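Local coordinates for YscQ-C, type III secretion protein (Yersinia pseudotuberculosis, PDB 3UEP) that forms the C-terminal, FliN-like part of a component of the Yop type III secretion machinery, and pairs here with a second copy of itself, at residues L32-H35 with T36-S39. Residues are numbered along the deposited sequence; the frame is centred on the assembly and turned at random.
Sequences LDWH and TLTS
D33 turns its carboxylate back over the first turn of helix 34-39, where OD2 takes two bonds from T36. The backbone N of T36 lies 2.9 Å from OD2 of D33 and meets it nearly along the C-O bond, while OG1 of T36 donates to the same oxygen at 2.7 Å from the syn side, 34° out of the carboxylate plane. These donors come from opposite faces of that plane, which should restrain its rotation. CG lying between the backbone N and the carbonyl carbon (chi1 70°) lets the short aspartate chain reach the T36 N-H in the first turn. Bonds from i+4 to i follow: L37 N reaches D33 O at 3.1 Å, T38 N reaches W34 O at 2.8 Å, and S39 N reaches H35 O, the last more bent at 137°. Further along, S39 OG, on a short side chain, donates to T36 O from above the carbonyl plane (2.7 Å). Apolar contacts accompany these bonds: buried L32 and L37 meet by methyl groups, CD1 to CD2 at 4.0 Å, and CB of T38 sits over one face of the W34 indole in a CH-pi contact. The second subunit pairs with L32 and D33 in an antiparallel ladder and supplies D15, whose OD2 bonds H35 NE2. D33 is thus an aspartate N-cap, at the passage from strand 31-33 into a short helix of the FliN C-terminal-type domain.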
loop_
_atom_site.group_PDB
_atom_site.type_symbol
_atom_site.label_atom_id
_atom_site.label_comp_id
_atom_site.label_asym_id
_atom_site.label_seq_id
_atom_site.Cartn_x
_atom_site.Cartn_y
_atom_site.Cartn_z
ATOM N N LEU A 32 3.134 -13.101 -2.751
ATOM C CA LEU A 32 3.871 -14.117 -1.995
ATOM C C LEU A 32 3.078 -15.420 -2.042
ATOM O O LEU A 32 1.854 -15.410 -1.872
ATOM C CB LEU A 32 4.045 -13.694 -0.532
ATOM C CG LEU A 32 4.876 -12.434 -0.256
ATOM C CD1 LEU A 32 4.942 -12.136 1.225
ATOM C CD2 LEU A 32 6.258 -12.586 -0.816
ATOM N N ASP A 33 3.742 -16.546 -2.269
ATOM C CA ASP A 33 3.025 -17.810 -2.147
ATOM C C ASP A 33 2.725 -18.152 -0.687
ATOM O O ASP A 33 3.174 -17.467 0.223
ATOM C CB ASP A 33 3.734 -18.962 -2.882
ATOM C CG ASP A 33 5.038 -19.387 -2.225
ATOM O OD1 ASP A 33 5.744 -20.215 -2.833
ATOM O OD2 ASP A 33 5.360 -18.915 -1.114
ATOM N N TRP A 34 1.957 -19.212 -0.466
ATOM C CA TRP A 34 1.553 -19.580 0.889
ATOM C C TRP A 34 2.703 -20.087 1.742
ATOM O O TRP A 34 2.767 -19.777 2.932
ATOM C CB TRP A 34 0.420 -20.616 0.882
ATOM C CG TRP A 34 0.021 -21.015 2.273
ATOM C CD1 TRP A 34 0.375 -22.150 2.929
ATOM C CD2 TRP A 34 -0.783 -20.251 3.185
ATOM N NE1 TRP A 34 -0.160 -22.147 4.197
ATOM C CE2 TRP A 34 -0.871 -20.987 4.378
ATOM C CE3 TRP A 34 -1.422 -19.005 3.112
ATOM C CZ2 TRP A 34 -1.598 -20.536 5.485
ATOM C CZ3 TRP A 34 -2.140 -18.558 4.214
ATOM C CH2 TRP A 34 -2.227 -19.323 5.379
ATOM N N HIS A 35 3.596 -20.881 1.159
ATOM C CA HIS A 35 4.809 -21.298 1.891
ATOM C C HIS A 35 5.469 -20.070 2.522
ATOM O O HIS A 35 5.853 -20.081 3.686
ATOM C CB HIS A 35 5.844 -21.932 0.963
ATOM C CG HIS A 35 5.570 -23.360 0.608
ATOM N ND1 HIS A 35 5.494 -24.364 1.548
ATOM C CD2 HIS A 35 5.396 -23.956 -0.596
ATOM C CE1 HIS A 35 5.274 -25.520 0.941
ATOM N NE2 HIS A 35 5.212 -25.297 -0.357
ATOM N N THR A 36 5.609 -19.015 1.730
ATOM C CA THR A 36 6.262 -17.788 2.177
ATOM C C THR A 36 5.471 -17.077 3.281
ATOM O O THR A 36 6.054 -16.681 4.283
ATOM C CB THR A 36 6.560 -16.824 0.997
ATOM O OG1 THR A 36 7.318 -17.514 0.005
ATOM C CG2 THR A 36 7.393 -15.645 1.466
ATOM N N LEU A 37 4.153 -16.957 3.126
ATOM C CA LEU A 37 3.329 -16.293 4.152
ATOM C C LEU A 37 3.285 -17.070 5.445
ATOM O O LEU A 37 3.351 -16.489 6.531
ATOM C CB LEU A 37 1.878 -16.087 3.688
ATOM C CG LEU A 37 1.430 -14.957 2.765
ATOM C CD1 LEU A 37 -0.071 -15.029 2.627
ATOM C CD2 LEU A 37 1.815 -13.615 3.313
ATOM N N THR A 38 3.141 -18.388 5.342
ATOM C CA THR A 38 3.064 -19.209 6.554
ATOM C C THR A 38 4.399 -19.295 7.282
ATOM O O THR A 38 4.435 -19.552 8.475
ATOM C CB THR A 38 2.563 -20.635 6.282
ATOM O OG1 THR A 38 2.247 -21.250 7.533
ATOM C CG2 THR A 38 3.629 -21.454 5.597
ATOM N N SER A 39 5.501 -19.077 6.579
ATOM C CA SER A 39 6.818 -19.067 7.248
ATOM C C SER A 39 7.137 -17.724 7.916
ATOM O O SER A 39 8.093 -17.618 8.667
ATOM C CB SER A 39 7.923 -19.397 6.254
ATOM O OG SER A 39 7.972 -18.353 5.301
#